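PDB 2YBY: complement factor H from Mus musculus, which regulates complement activation in innate immunity and is built of Sushi (complement control protein) repeats, here the sixth and seventh. Local coordinates for residues C5-G13 with C54-C65; V94-N104 with G115-I123. The protein carries 1 engineered substitution. All blocks are in the same frame, centred on the assembly; numbering follows the deposited sequence. Where two conformers were deposited one is given.

The two contacts belong to successive Sushi repeats and follow each other in series, contact 1 closing before contact 2 opens. They lie on opposite sides of the chain's centre, with centres about 36 Å apart and nearest atoms about 11 Å apart, so they never touch. Contact 1 holds the Cys5–Cys54 disulfide of the first repeat, along with Cys65, half of that repeat's other disulfide, to Cys37; contact 2 holds Cys96–Cys122, a disulfide of the second repeat. Between them strand 66-71, paired antiparallel with 41-42 and 84-87, runs from one repeat into the next. Each small module is thus closed by its own disulfides, as is usual in this family.

Contact 1 of 2, residues C5-G13 with C54-C65; sequences CEFPQFKYG and CTAQGWEPEVPC
In the first Sushi repeat the Cys5–Cys54 disulfide, first cysteine to third as in the family pattern, packs with Trp59, the tryptophan that follows the third cysteine. The SG–SG bond of Cys5 and Cys54 measures 2.0 Å with a dihedral of 85°. The indole is sandwiched: Cys5 SG stands 4.5 Å from the centroid of the five-membered ring of Trp59, over one face, while Pro8 CB presses on the opposite face at 3.7 Å from the same centroid, a CH-pi contact. Between these two residues in sequence, the carbonyl of Glu6 meets the indole edge, and Trp59 NE1 donates to Glu6 O (2.7 Å, 147°) almost in the ring plane, which, with both faces covered, should hold the ring's rotation. Further along, the Phe10 ring, its CG between the backbone N and carbonyl carbon (chi1 47°), turns a face to Pro64, whose CG lies 3.8 Å from the ring centroid, again CH-pi. Leu52 of strand 50-55 touches Pro8, Trp59 and Pro64. Cys65, disulfide-bonded to Cys37, comes at the Phe10 ring edge, its SG 3.9 Å from Phe10 CE2. A water bridges the segments, donating to Lys11 O (2.7 Å) and accepting from Cys65 N (3.0 Å).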
loop_
_atom_site.group_PDB
_atom_site.type_symbol
_atom_site.label_atom_id
_atom_site.label_comp_id
_atom_site.label_asym_id
_atom_site.label_seq_id
_atom_site.Cartn_x
_atom_site.Cartn_y
_atom_site.Cartn_z
ATOM N N CYS A 5 21.667 -10.473 -1.115
ATOM C CA CYS A 5 20.314 -10.216 -1.613
ATOM C C CYS A 5 20.154 -10.651 -3.039
ATOM O O CYS A 5 20.718 -10.016 -3.933
ATOM C CB CYS A 5 19.948 -8.750 -1.445
ATOM S SG CYS A 5 19.758 -8.254 0.274
ATOM N N GLU A 6 19.368 -11.695 -3.258
ATOM C CA GLU A 6 19.128 -12.196 -4.600
ATOM C C GLU A 6 18.086 -11.329 -5.330
ATOM O O GLU A 6 17.443 -10.466 -4.717
ATOM C CB GLU A 6 18.699 -13.687 -4.568
ATOM C CG GLU A 6 19.771 -14.638 -4.034
ATOM C CD GLU A 6 20.965 -14.908 -4.928
ATOM O OE1 GLU A 6 20.784 -15.071 -6.155
ATOM O OE2 GLU A 6 22.082 -15.042 -4.382
ATOM N N PHE A 7 17.887 -11.593 -6.637
ATOM C CA PHE A 7 16.928 -10.853 -7.458
ATOM C C PHE A 7 15.550 -10.885 -6.765
ATOM O O PHE A 7 15.061 -11.988 -6.461
ATOM C CB PHE A 7 16.864 -11.448 -8.884
ATOM C CG PHE A 7 15.834 -10.783 -9.769
ATOM C CD1 PHE A 7 15.855 -9.411 -9.979
ATOM C CD2 PHE A 7 14.807 -11.525 -10.344
ATOM C CE1 PHE A 7 14.861 -8.795 -10.738
ATOM C CE2 PHE A 7 13.824 -10.904 -11.096
ATOM C CZ PHE A 7 13.863 -9.555 -11.286
ATOM N N PRO A 8 14.980 -9.720 -6.385
ATOM C CA PRO A 8 13.717 -9.735 -5.636
ATOM C C PRO A 8 12.491 -9.926 -6.499
ATOM O O PRO A 8 12.239 -9.122 -7.415
ATOM C CB PRO A 8 13.704 -8.367 -4.955
ATOM C CG PRO A 8 14.438 -7.487 -5.848
ATOM C CD PRO A 8 15.465 -8.337 -6.573
ATOM N N GLN A 9 11.724 -10.994 -6.211
ATOM C CA GLN A 9 10.457 -11.277 -6.907
ATOM C C GLN A 9 9.354 -11.395 -5.868
ATOM O O GLN A 9 9.490 -12.176 -4.944
ATOM C CB GLN A 9 10.560 -12.535 -7.721
ATOM C CG GLN A 9 11.686 -12.421 -8.727
ATOM C CD GLN A 9 11.700 -13.557 -9.706
ATOM O OE1 GLN A 9 10.984 -13.540 -10.702
ATOM N NE2 GLN A 9 12.511 -14.562 -9.431
ATOM N N PHE A 10 8.298 -10.564 -5.968
ATOM C CA PHE A 10 7.253 -10.502 -4.945
ATOM C C PHE A 10 5.888 -10.289 -5.596
ATOM O O PHE A 10 5.849 -10.015 -6.787
ATOM C CB PHE A 10 7.562 -9.357 -3.963
ATOM C CG PHE A 10 7.945 -8.033 -4.587
ATOM C CD1 PHE A 10 9.267 -7.767 -4.952
ATOM C CD2 PHE A 10 6.985 -7.092 -4.894
ATOM C CE1 PHE A 10 9.616 -6.535 -5.508
ATOM C CE2 PHE A 10 7.330 -5.885 -5.502
ATOM C CZ PHE A 10 8.644 -5.618 -5.814
ATOM N N LYS A 11 4.785 -10.478 -4.855
ATOM C CA LYS A 11 3.458 -10.318 -5.434
ATOM C C LYS A 11 3.042 -8.883 -5.579
ATOM O O LYS A 11 3.437 -8.014 -4.796
ATOM C CB LYS A 11 2.376 -11.040 -4.602
ATOM C CG LYS A 11 2.505 -12.552 -4.596
ATOM C CD LYS A 11 1.203 -13.230 -4.150
ATOM C CE LYS A 11 0.289 -13.580 -5.295
ATOM N NZ LYS A 11 -0.924 -14.287 -4.810
ATOM N N TYR A 12 2.193 -8.646 -6.557
ATOM C CA TYR A 12 1.536 -7.403 -6.821
ATOM C C TYR A 12 2.417 -6.200 -7.140
ATOM O O TYR A 12 1.993 -5.059 -6.974
ATOM C CB TYR A 12 0.586 -7.068 -5.677
ATOM C CG TYR A 12 -0.275 -8.229 -5.242
ATOM C CD1 TYR A 12 -1.107 -8.882 -6.143
ATOM C CD2 TYR A 12 -0.271 -8.665 -3.925
ATOM C CE1 TYR A 12 -1.943 -9.921 -5.731
ATOM C CE2 TYR A 12 -1.093 -9.708 -3.504
ATOM C CZ TYR A 12 -1.900 -10.359 -4.420
ATOM O OH TYR A 12 -2.727 -11.391 -4.025
ATOM N N GLY A 13 3.588 -6.458 -7.661
ATOM C CA GLY A 13 4.469 -5.401 -8.104
ATOM C C GLY A 13 5.813 -5.927 -8.550
ATOM O O GLY A 13 6.085 -7.140 -8.519
ATOM N N CYS A 54 18.074 -3.700 0.431
ATOM C CA CYS A 54 18.783 -4.920 0.821
ATOM C C CYS A 54 19.351 -4.704 2.241
ATOM O O CYS A 54 20.214 -3.849 2.422
ATOM C CB CYS A 54 19.889 -5.244 -0.160
ATOM S SG CYS A 54 20.946 -6.601 0.408
ATOM N N THR A 55 18.823 -5.412 3.243
ATOM C CA THR A 55 19.251 -5.240 4.635
ATOM C C THR A 55 19.906 -6.523 5.145
ATOM O O THR A 55 19.865 -7.554 4.475
ATOM C CB THR A 55 18.061 -4.864 5.540
ATOM O OG1 THR A 55 17.344 -6.028 5.921
ATOM C CG2 THR A 55 17.164 -3.810 4.945
ATOM N N ALA A 56 20.373 -6.494 6.400
ATOM C CA ALA A 56 20.941 -7.692 7.050
ATOM C C ALA A 56 19.870 -8.773 7.303
ATOM O O ALA A 56 20.213 -9.923 7.583
ATOM C CB ALA A 56 21.606 -7.297 8.353
ATOM N N GLN A 57 18.562 -8.412 7.181
ATOM C CA GLN A 57 17.450 -9.349 7.305
ATOM C C GLN A 57 16.868 -9.698 5.907
ATOM O O GLN A 57 15.835 -10.361 5.813
ATOM C CB GLN A 57 16.383 -8.744 8.242
ATOM C CG GLN A 57 16.760 -8.892 9.732
ATOM C CD GLN A 57 16.164 -7.845 10.645
ATOM O OE1 GLN A 57 15.186 -7.160 10.317
ATOM N NE2 GLN A 57 16.731 -7.717 11.842
ATOM N N GLY A 58 17.595 -9.346 4.849
ATOM C CA GLY A 58 17.165 -9.566 3.477
ATOM C C GLY A 58 16.385 -8.364 2.985
ATOM O O GLY A 58 16.486 -7.279 3.552
ATOM N N TRP A 59 15.618 -8.542 1.920
ATOM C CA TRP A 59 14.836 -7.436 1.365
ATOM C C TRP A 59 13.788 -6.954 2.313
ATOM O O TRP A 59 13.133 -7.771 2.995
ATOM C CB TRP A 59 14.146 -7.891 0.082
ATOM C CG TRP A 59 15.099 -8.169 -1.024
ATOM C CD1 TRP A 59 15.378 -9.376 -1.590
ATOM C CD2 TRP A 59 15.868 -7.195 -1.752
ATOM N NE1 TRP A 59 16.296 -9.224 -2.599
ATOM C CE2 TRP A 59 16.606 -7.891 -2.724
ATOM C CE3 TRP A 59 16.022 -5.798 -1.656
ATOM C CZ2 TRP A 59 17.510 -7.260 -3.562
ATOM C CZ3 TRP A 59 16.903 -5.167 -2.518
ATOM C CH2 TRP A 59 17.595 -5.886 -3.487
ATOM N N GLU A 60 13.630 -5.624 2.368
ATOM C CA GLU A 60 12.593 -4.972 3.140
ATOM C C GLU A 60 11.925 -3.913 2.243
ATOM O O GLU A 60 12.628 -3.184 1.540
ATOM C CB GLU A 60 13.133 -4.320 4.425
ATOM C CG GLU A 60 13.707 -5.342 5.397
ATOM C CD GLU A 60 13.930 -4.835 6.806
ATOM O OE1 GLU A 60 14.162 -3.616 6.976
ATOM O OE2 GLU A 60 13.851 -5.659 7.746
ATOM N N PRO A 61 10.585 -3.789 2.283
ATOM C CA PRO A 61 9.617 -4.581 3.090
ATOM C C PRO A 61 9.497 -6.049 2.734
ATOM O O PRO A 61 9.803 -6.444 1.616
ATOM C CB PRO A 61 8.300 -3.821 2.905
ATOM C CG PRO A 61 8.652 -2.483 2.282
ATOM C CD PRO A 61 9.912 -2.734 1.510
ATOM N N GLU A 62 9.069 -6.869 3.702
ATOM C CA GLU A 62 8.860 -8.297 3.463
ATOM C C GLU A 62 7.783 -8.485 2.426
ATOM O O GLU A 62 7.835 -9.451 1.645
ATOM C CB GLU A 62 8.398 -9.024 4.729
ATOM C CG GLU A 62 9.394 -9.043 5.855
ATOM C CD GLU A 62 8.883 -9.874 7.021
ATOM O OE1 GLU A 62 7.655 -9.885 7.285
ATOM O OE2 GLU A 62 9.731 -10.510 7.678
ATOM N N VAL A 63 6.739 -7.641 2.490
ATOM C CA VAL A 63 5.602 -7.653 1.571
ATOM C C VAL A 63 5.606 -6.228 0.944
ATOM O O VAL A 63 5.039 -5.281 1.463
ATOM C CB VAL A 63 4.272 -8.029 2.282
ATOM C CG1 VAL A 63 3.111 -8.070 1.293
ATOM C CG2 VAL A 63 4.407 -9.369 3.010
ATOM N N PRO A 64 6.273 -6.067 -0.200
ATOM C CA PRO A 64 6.481 -4.710 -0.714
ATOM C C PRO A 64 5.233 -3.992 -1.193
ATOM O O PRO A 64 5.219 -2.759 -1.225
ATOM C CB PRO A 64 7.466 -4.948 -1.859
ATOM C CG PRO A 64 8.212 -6.174 -1.456
ATOM C CD PRO A 64 7.136 -7.032 -0.905
ATOM N N CYS A 65 4.266 -4.771 -1.686
ATOM C CA CYS A 65 3.032 -4.242 -2.227
ATOM C C CYS A 65 1.874 -4.821 -1.442
ATOM O O CYS A 65 1.740 -6.051 -1.318
ATOM C CB CYS A 65 2.917 -4.572 -3.697
ATOM S SG CYS A 65 4.140 -3.723 -4.719
HETATM O O HOH W 1 3.846 -7.715 -2.192
#

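Contact 2 of 2, residues V94-N104 with G115-I123. With EDO (1,2-ethanediol), chain B.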
loop_
_atom_site.group_PDB
_atom_site.type_symbol
_atom_site.label_atom_id
_atom_site.label_comp_id
_atom_site.label_asym_id
_atom_site.label_seq_id
_atom_site.Cartn_x
_atom_site.Cartn_y
_atom_site.Cartn_z
ATOM N N VAL A 94 -15.079 8.138 9.469
ATOM C CA VAL A 94 -15.886 8.803 8.457
ATOM C C VAL A 94 -16.982 9.597 9.176
ATOM O O VAL A 94 -17.549 9.122 10.151
ATOM C CB VAL A 94 -16.464 7.726 7.525
ATOM C CG1 VAL A 94 -17.441 8.281 6.508
ATOM C CG2 VAL A 94 -15.341 6.983 6.829
ATOM N N GLN A 95 -17.303 10.748 8.633
ATOM C CA GLN A 95 -18.306 11.666 9.134
ATOM C C GLN A 95 -19.605 11.425 8.350
ATOM O O GLN A 95 -19.716 11.884 7.225
ATOM C CB GLN A 95 -17.794 13.118 8.961
ATOM C CG GLN A 95 -18.820 14.234 9.083
ATOM C CD GLN A 95 -19.096 14.523 10.513
ATOM O OE1 GLN A 95 -18.387 15.306 11.139
ATOM N NE2 GLN A 95 -20.108 13.870 11.063
ATOM N N CYS A 96 -20.528 10.665 8.927
ATOM C CA CYS A 96 -21.859 10.421 8.339
ATOM C C CYS A 96 -22.809 11.561 8.728
ATOM O O CYS A 96 -22.570 12.248 9.724
ATOM C CB CYS A 96 -22.416 9.080 8.792
ATOM S SG CYS A 96 -21.475 7.660 8.204
ATOM N N TYR A 97 -23.909 11.723 7.969
ATOM C CA TYR A 97 -24.928 12.755 8.265
ATOM C C TYR A 97 -26.316 12.210 8.556
ATOM O O TYR A 97 -26.646 11.113 8.144
ATOM C CB TYR A 97 -25.072 13.691 7.054
ATOM C CG TYR A 97 -23.848 14.507 6.709
ATOM C CD1 TYR A 97 -23.187 15.253 7.680
ATOM C CD2 TYR A 97 -23.454 14.676 5.390
ATOM C CE1 TYR A 97 -22.101 16.065 7.354
ATOM C CE2 TYR A 97 -22.358 15.461 5.053
ATOM C CZ TYR A 97 -21.676 16.152 6.038
ATOM O OH TYR A 97 -20.583 16.929 5.712
ATOM N N ASN A 98 -27.156 13.039 9.214
ATOM C CA ASN A 98 -28.591 12.863 9.421
ATOM C C ASN A 98 -29.118 11.529 9.941
ATOM O O ASN A 98 -30.193 11.084 9.513
ATOM C CB ASN A 98 -29.328 13.223 8.109
ATOM C CG ASN A 98 -28.780 14.433 7.370
ATOM O OD1 ASN A 98 -28.530 15.495 7.960
ATOM N ND2 ASN A 98 -28.595 14.307 6.052
ATOM N N GLY A 99 -28.431 10.938 10.911
ATOM C CA GLY A 99 -28.861 9.662 11.470
ATOM C C GLY A 99 -28.395 8.453 10.677
ATOM O O GLY A 99 -28.677 7.318 11.077
ATOM N N TYR A 100 -27.635 8.676 9.567
ATOM C CA TYR A 100 -27.056 7.571 8.811
ATOM C C TYR A 100 -25.743 7.192 9.502
ATOM O O TYR A 100 -25.162 7.998 10.233
ATOM C CB TYR A 100 -26.755 7.950 7.362
ATOM C CG TYR A 100 -27.983 8.224 6.518
ATOM C CD1 TYR A 100 -28.837 7.197 6.142
ATOM C CD2 TYR A 100 -28.237 9.492 6.018
ATOM C CE1 TYR A 100 -29.955 7.435 5.347
ATOM C CE2 TYR A 100 -29.347 9.743 5.212
ATOM C CZ TYR A 100 -30.209 8.711 4.886
ATOM O OH TYR A 100 -31.327 8.934 4.119
ATOM N N SER A 101 -25.296 5.980 9.279
ATOM C CA SER A 101 -24.038 5.507 9.864
ATOM C C SER A 101 -23.434 4.405 9.026
ATOM O O SER A 101 -24.074 3.895 8.095
ATOM C CB SER A 101 -24.273 4.980 11.275
ATOM O OG SER A 101 -24.813 3.664 11.258
ATOM N N LEU A 102 -22.229 3.969 9.418
ATOM C CA LEU A 102 -21.572 2.829 8.789
ATOM C C LEU A 102 -21.940 1.510 9.500
ATOM O O LEU A 102 -21.440 0.452 9.102
ATOM C CB LEU A 102 -20.046 2.998 8.817
ATOM C CG LEU A 102 -19.445 4.156 8.046
ATOM C CD1 LEU A 102 -17.917 4.030 8.026
ATOM C CD2 LEU A 102 -19.896 4.199 6.580
ATOM N N GLN A 103 -22.782 1.562 10.572
ATOM C CA GLN A 103 -23.265 0.395 11.314
ATOM C C GLN A 103 -22.171 -0.403 12.022
ATOM O O GLN A 103 -22.222 -1.638 12.050
ATOM C CB GLN A 103 -24.055 -0.551 10.391
ATOM C CG GLN A 103 -25.122 0.127 9.555
ATOM C CD GLN A 103 -26.370 0.449 10.345
ATOM O OE1 GLN A 103 -26.759 -0.273 11.287
ATOM N NE2 GLN A 103 -27.051 1.506 9.955
ATOM N N ASN A 104 -21.188 0.278 12.596
ATOM C CA ASN A 104 -20.136 -0.419 13.325
ATOM C C ASN A 104 -19.715 0.325 14.588
ATOM O O ASN A 104 -18.582 0.162 15.056
ATOM C CB ASN A 104 -18.958 -0.724 12.402
ATOM C CG ASN A 104 -18.330 0.525 11.821
ATOM O OD1 ASN A 104 -18.782 1.648 12.059
ATOM N ND2 ASN A 104 -17.269 0.350 11.064
ATOM N N GLY A 115 -10.134 -4.204 0.197
ATOM C CA GLY A 115 -10.663 -2.857 0.124
ATOM C C GLY A 115 -11.225 -2.366 1.443
ATOM O O GLY A 115 -10.994 -2.962 2.490
ATOM N N TRP A 116 -11.955 -1.273 1.394
ATOM C CA TRP A 116 -12.523 -0.651 2.591
ATOM C C TRP A 116 -13.572 -1.541 3.239
ATOM O O TRP A 116 -14.416 -2.112 2.549
ATOM C CB TRP A 116 -13.208 0.690 2.255
ATOM C CG TRP A 116 -12.279 1.825 1.907
ATOM C CD1 TRP A 116 -12.308 2.569 0.769
ATOM C CD2 TRP A 116 -11.329 2.460 2.776
ATOM N NE1 TRP A 116 -11.423 3.626 0.865
ATOM C CE2 TRP A 116 -10.785 3.560 2.071
ATOM C CE3 TRP A 116 -10.758 2.114 4.000
ATOM C CZ2 TRP A 116 -9.771 4.365 2.613
ATOM C CZ3 TRP A 116 -9.820 2.956 4.569
ATOM C CH2 TRP A 116 -9.320 4.055 3.863
ATOM N N SER A 117 -13.514 -1.632 4.552
ATOM C CA SER A 117 -14.567 -2.328 5.312
ATOM C C SER A 117 -14.939 -1.542 6.541
ATOM O O SER A 117 -14.096 -1.274 7.395
ATOM C CB SER A 117 -14.192 -3.738 5.715
ATOM O OG SER A 117 -15.379 -4.440 6.063
ATOM N N PRO A 118 -16.224 -1.196 6.635
ATOM C CA PRO A 118 -17.258 -1.358 5.604
ATOM C C PRO A 118 -16.997 -0.334 4.491
ATOM O O PRO A 118 -16.086 0.492 4.651
ATOM C CB PRO A 118 -18.541 -1.051 6.366
ATOM C CG PRO A 118 -18.142 -0.065 7.366
ATOM C CD PRO A 118 -16.720 -0.394 7.763
ATOM N N PRO A 119 -17.744 -0.345 3.382
ATOM C CA PRO A 119 -17.550 0.673 2.350
ATOM C C PRO A 119 -17.957 2.076 2.813
ATOM O O PRO A 119 -18.761 2.221 3.753
ATOM C CB PRO A 119 -18.489 0.217 1.222
ATOM C CG PRO A 119 -18.792 -1.194 1.499
ATOM C CD PRO A 119 -18.837 -1.254 2.997
ATOM N N PRO A 120 -17.467 3.109 2.108
ATOM C CA PRO A 120 -17.790 4.496 2.462
ATOM C C PRO A 120 -19.190 4.908 2.025
ATOM O O PRO A 120 -19.384 5.773 1.161
ATOM C CB PRO A 120 -16.713 5.300 1.726
ATOM C CG PRO A 120 -16.351 4.480 0.577
ATOM C CD PRO A 120 -16.491 3.054 0.997
ATOM N N LYS A 121 -20.162 4.240 2.597
ATOM C CA LYS A 121 -21.575 4.456 2.343
ATOM C C LYS A 121 -22.292 4.505 3.695
ATOM O O LYS A 121 -22.375 3.492 4.392
ATOM C CB LYS A 121 -22.115 3.306 1.471
ATOM C CG LYS A 121 -23.552 3.466 1.009
ATOM C CD LYS A 121 -23.894 2.399 -0.040
ATOM C CE LYS A 121 -25.337 2.411 -0.479
ATOM N NZ LYS A 121 -25.587 1.407 -1.548
ATOM N N CYS A 122 -22.769 5.691 4.083
ATOM C CA CYS A 122 -23.507 5.839 5.341
ATOM C C CYS A 122 -24.974 5.472 5.033
ATOM O O CYS A 122 -25.559 6.022 4.098
ATOM C CB CYS A 122 -23.378 7.254 5.880
ATOM S SG CYS A 122 -21.661 7.775 6.173
ATOM N N ILE A 123 -25.543 4.570 5.824
ATOM C CA ILE A 123 -26.905 4.046 5.618
ATOM C C ILE A 123 -27.797 4.131 6.861
ATOM O O ILE A 123 -27.311 4.201 7.984
ATOM C CB ILE A 123 -26.829 2.592 5.111
ATOM C CG1 ILE A 123 -26.218 1.644 6.156
ATOM C CG2 ILE A 123 -26.059 2.507 3.790
ATOM C CD1 ILE A 123 -26.441 0.156 5.888
HETATM C C1 EDO B . -14.850 12.600 6.395
HETATM O O1 EDO B . -15.850 11.603 6.137
HETATM C C2 EDO B . -14.217 12.409 7.760
HETATM O O2 EDO B . -13.021 11.656 7.585
HETATM O O HOH W 2 -28.583 4.528 10.430
#
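Cys96 and Cys122, second and fourth cysteines of the second Sushi repeat, are joined by a disulfide (SG–SG 2.0 Å) that ties the tail of the chain to the loop after strand 91-93. Beside it the backbones pair through two hydrogen bonds, Ser101 N to Ile123 O (3.0 Å) and Ile123 N to Ser101 O (2.8 Å, 170°), making Ser101 and Ile123 an antiparallel hydrogen-bonded pair. Ile123 O also accepts from a water that donates to Gly99 O as well and, weakly, from Gln103 NE2. That amide gets there because the Gln103 side chain bends at chi2 (-77°), folding back across the Ile123 side chain. Ser101 OG accepts from Gln103 N, an ST turn.

Van der Waals contacts make up the rest. Leu102 CB meets Pro118 CG at 3.9 Å, the side chains crossing at about a right angle, while Leu102 CD2 reaches Lys121 O (3.4 Å) and lies near Cys122 SG. The Tyr100 ring puts an edge to the Ile123 backbone, CD1 3.3 Å from Ile123 C. Asn104 ND2 abuts Pro118 CD, though its hydrogen bond goes to Thr108 O.

At Gln95, O1 of 1,2-ethanediol, probably from the crystallisation liquor, accepts from the backbone N. Val94 and Pro120 pack on Met109 of strand 108-112, the central strand between 91-93 and 115-117, and Trp116 of the latter bonds to Val70 O in strand 66-71.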